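Long-range contact in endo alpha-1,4 polygalactosaminidase (Neosartorya fumigata, PDB 6OJ1), which is an endo-acting glycoside hydrolase that cleaves alpha-1,4-linked galactosamine polymers and so disrupts microbial biofilms: residues C84-G89 and D143-D148. Sequence-based numbering, arbitrary orientation.
Sequences CYFSAG and DGVDPD
Phe86 lays its ring against Val145 and Pro147, the apolar heart of two adjacent parallel strands. Val145 CB meets the ring edge at CE1, 3.9 Å away, while Pro147 CA lies over one face. A chi1 of 70° sets the ring between the backbone N and carbonyl carbon of Phe86 and swings it across toward the partner strand. Ala88 CB extends this surface, touching Pro147 CB at 3.8 Å.

Between the strands the backbone bonds run in parallel fashion: Cys84 and Phe86 each turn both N-H and C=O to strand 144-148, straddling Val145 and Pro147 respectively, Cys84 N with Gly144 O and Cys84 O with Asp146 N, then Phe86 N with Asp146 O (3.2 Å) and Phe86 O with Asp148 N (2.8 Å). Beyond the strand end, Asp148 O takes both Ala88 N and Gly89 N, a double grip that pins the turn.

On the other face, Tyr85 OH donates to the anti lone pair of Asp148 OD2 at 2.6 Å, with ring and carboxylate planes 66° apart. Lys187 forms a salt bridge with OD1, so both carboxylate oxygens are held; a potassium ion lies about 5 Å from this side chain.

These are neighbouring strands of the (beta/alpha)-barrel: helices 124-140 and 163-179 pack over the Phe86 face, strands 59-63 and 183-187 flank the pair, and the Cys84-Cys142 disulfide ties the middle of strand 81-87 to the residues leading into strand 144-148.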
ATOM      1  N   CYS A  84       7.223  -2.615  -2.875  1.00 17.56           N
ATOM      2  CA  CYS A  84       7.873  -1.435  -2.327  1.00 15.26           C
ATOM      3  C   CYS A  84       6.817  -0.370  -2.075  1.00 17.22           C
ATOM      4  O   CYS A  84       6.173   0.121  -3.018  1.00 16.56           O
ATOM      5  CB  CYS A  84       8.961  -0.937  -3.274  1.00 19.35           C
ATOM      6  SG  CYS A  84      10.335  -2.131  -3.296  1.00 22.50           S
ATOM      7  N   TYR A  85       6.638  -0.046  -0.803  1.00 16.65           N
ATOM      8  CA  TYR A  85       5.686   0.962  -0.349  1.00 14.83           C
ATOM      9  C   TYR A  85       6.237   2.367  -0.585  1.00 17.14           C
ATOM     10  O   TYR A  85       7.403   2.645  -0.300  1.00 16.94           O
ATOM     11  CB  TYR A  85       5.406   0.750   1.150  1.00 14.34           C
ATOM     12  CG  TYR A  85       4.719   1.934   1.802  1.00 12.30           C
ATOM     13  CD1 TYR A  85       5.458   3.001   2.318  1.00 17.76           C
ATOM     14  CD2 TYR A  85       3.335   2.001   1.864  1.00 16.13           C
ATOM     15  CE1 TYR A  85       4.824   4.119   2.881  1.00 17.65           C
ATOM     16  CE2 TYR A  85       2.700   3.095   2.430  1.00 15.85           C
ATOM     17  CZ  TYR A  85       3.448   4.155   2.935  1.00 18.30           C
ATOM     18  OH  TYR A  85       2.822   5.260   3.480  1.00 19.81           O
ATOM     19  N   PHE A  86       5.380   3.278  -1.041  1.00 17.30           N
ATOM     20  CA  PHE A  86       5.704   4.695  -0.972  1.00 12.90           C
ATOM     21  C   PHE A  86       4.390   5.462  -0.958  1.00 13.84           C
ATOM     22  O   PHE A  86       3.336   4.916  -1.289  1.00 14.91           O
ATOM     23  CB  PHE A  86       6.594   5.142  -2.135  1.00 15.26           C
ATOM     24  CG  PHE A  86       5.881   5.164  -3.490  1.00 15.73           C
ATOM     25  CD1 PHE A  86       5.820   4.015  -4.276  1.00 15.59           C
ATOM     26  CD2 PHE A  86       5.326   6.347  -3.986  1.00 14.74           C
ATOM     27  CE1 PHE A  86       5.178   4.040  -5.519  1.00 18.38           C
ATOM     28  CE2 PHE A  86       4.692   6.375  -5.217  1.00 19.70           C
ATOM     29  CZ  PHE A  86       4.626   5.223  -5.996  1.00 20.02           C
ATOM     30  N   SER A  87       4.448   6.707  -0.518  1.00 13.44           N
ATOM     31  CA  SER A  87       3.247   7.535  -0.491  1.00 14.53           C
ATOM     32  C   SER A  87       3.136   8.276  -1.807  1.00 16.21           C
ATOM     33  O   SER A  87       4.000   9.093  -2.136  1.00 17.76           O
ATOM     34  CB  SER A  87       3.263   8.531   0.667  1.00 15.81           C
ATOM     35  OG  SER A  87       2.035   9.255   0.664  1.00 17.06           O
ATOM     36  N   ALA A  88       2.060   8.006  -2.554  1.00 14.59           N
ATOM     37  CA  ALA A  88       1.840   8.716  -3.799  1.00 15.24           C
ATOM     38  C   ALA A  88       0.950   9.944  -3.617  1.00 14.27           C
ATOM     39  O   ALA A  88       1.021  10.867  -4.427  1.00 15.42           O
ATOM     40  CB  ALA A  88       1.222   7.764  -4.828  1.00 16.80           C
ATOM     41  N   GLY A  89       0.164  10.001  -2.546  1.00 16.48           N
ATOM     42  CA  GLY A  89      -0.766  11.097  -2.377  1.00 15.39           C
ATOM     43  C   GLY A  89      -0.475  12.024  -1.220  1.00 15.23           C
ATOM     44  O   GLY A  89      -1.244  12.962  -0.991  1.00 17.21           O
ATOM     45  N   ASP A 143       9.488  -5.909  -7.040  1.00 19.69           N
ATOM     46  CA  ASP A 143       8.573  -6.670  -7.888  1.00 21.68           C
ATOM     47  C   ASP A 143       7.287  -5.914  -8.133  1.00 22.71           C
ATOM     48  O   ASP A 143       6.664  -6.074  -9.187  1.00 21.32           O
ATOM     49  CB  ASP A 143       8.261  -8.025  -7.255  1.00 21.91           C
ATOM     50  CG  ASP A 143       9.478  -8.899  -7.169  1.00 31.19           C
ATOM     51  OD1 ASP A 143       9.974  -9.323  -8.240  1.00 26.99           O
ATOM     52  OD2 ASP A 143       9.965  -9.144  -6.040  1.00 24.41           O
ATOM     53  N   GLY A 144       6.886  -5.085  -7.179  1.00 18.16           N
ATOM     54  CA  GLY A 144       5.659  -4.323  -7.293  1.00 19.54           C
ATOM     55  C   GLY A 144       5.773  -3.138  -6.368  1.00 19.87           C
ATOM     56  O   GLY A 144       6.737  -3.010  -5.612  1.00 17.51           O
ATOM     57  N   VAL A 145       4.773  -2.258  -6.438  1.00 16.79           N
ATOM     58  CA  VAL A 145       4.750  -1.059  -5.607  1.00 15.77           C
ATOM     59  C   VAL A 145       3.383  -0.934  -4.948  1.00 16.13           C
ATOM     60  O   VAL A 145       2.363  -1.388  -5.483  1.00 17.07           O
ATOM     61  CB  VAL A 145       5.089   0.219  -6.412  1.00 13.12           C
ATOM     62  CG1 VAL A 145       6.556   0.202  -6.903  1.00 17.04           C
ATOM     63  CG2 VAL A 145       4.135   0.396  -7.601  1.00 16.46           C
ATOM     64  N   ASP A 146       3.373  -0.283  -3.778  1.00 15.68           N
ATOM     65  CA  ASP A 146       2.188  -0.125  -2.930  1.00 17.45           C
ATOM     66  C   ASP A 146       2.024   1.368  -2.665  1.00 16.67           C
ATOM     67  O   ASP A 146       2.541   1.889  -1.664  1.00 16.34           O
ATOM     68  CB  ASP A 146       2.361  -0.937  -1.637  1.00 17.59           C
ATOM     69  CG  ASP A 146       1.256  -0.700  -0.615  1.00 16.66           C
ATOM     70  OD1 ASP A 146       0.172  -0.190  -0.970  1.00 17.55           O
ATOM     71  OD2 ASP A 146       1.481  -1.024   0.568  1.00 20.12           O
ATOM     72  N   PRO A 147       1.326   2.094  -3.550  1.00 18.21           N
ATOM     73  CA  PRO A 147       1.261   3.565  -3.453  1.00 16.30           C
ATOM     74  C   PRO A 147       0.161   4.020  -2.502  1.00 18.43           C
ATOM     75  O   PRO A 147      -1.020   3.707  -2.697  1.00 17.64           O
ATOM     76  CB  PRO A 147       0.970   4.004  -4.901  1.00 16.23           C
ATOM     77  CG  PRO A 147       1.167   2.748  -5.748  1.00 17.36           C
ATOM     78  CD  PRO A 147       0.795   1.621  -4.838  1.00 18.56           C
ATOM     79  N   ASP A 148       0.554   4.781  -1.475  1.00 14.87           N
ATOM     80  CA  ASP A 148      -0.330   5.142  -0.377  1.00 13.33           C
ATOM     81  C   ASP A 148      -1.050   6.450  -0.658  1.00 16.12           C
ATOM     82  O   ASP A 148      -0.647   7.252  -1.515  1.00 15.75           O
ATOM     83  CB  ASP A 148       0.479   5.260   0.932  1.00 14.99           C
ATOM     84  CG  ASP A 148      -0.361   5.068   2.182  1.00 17.86           C
ATOM     85  OD1 ASP A 148      -1.599   4.834   2.101  1.00 16.07           O
ATOM     86  OD2 ASP A 148       0.239   5.126   3.283  1.00 19.01           O
TER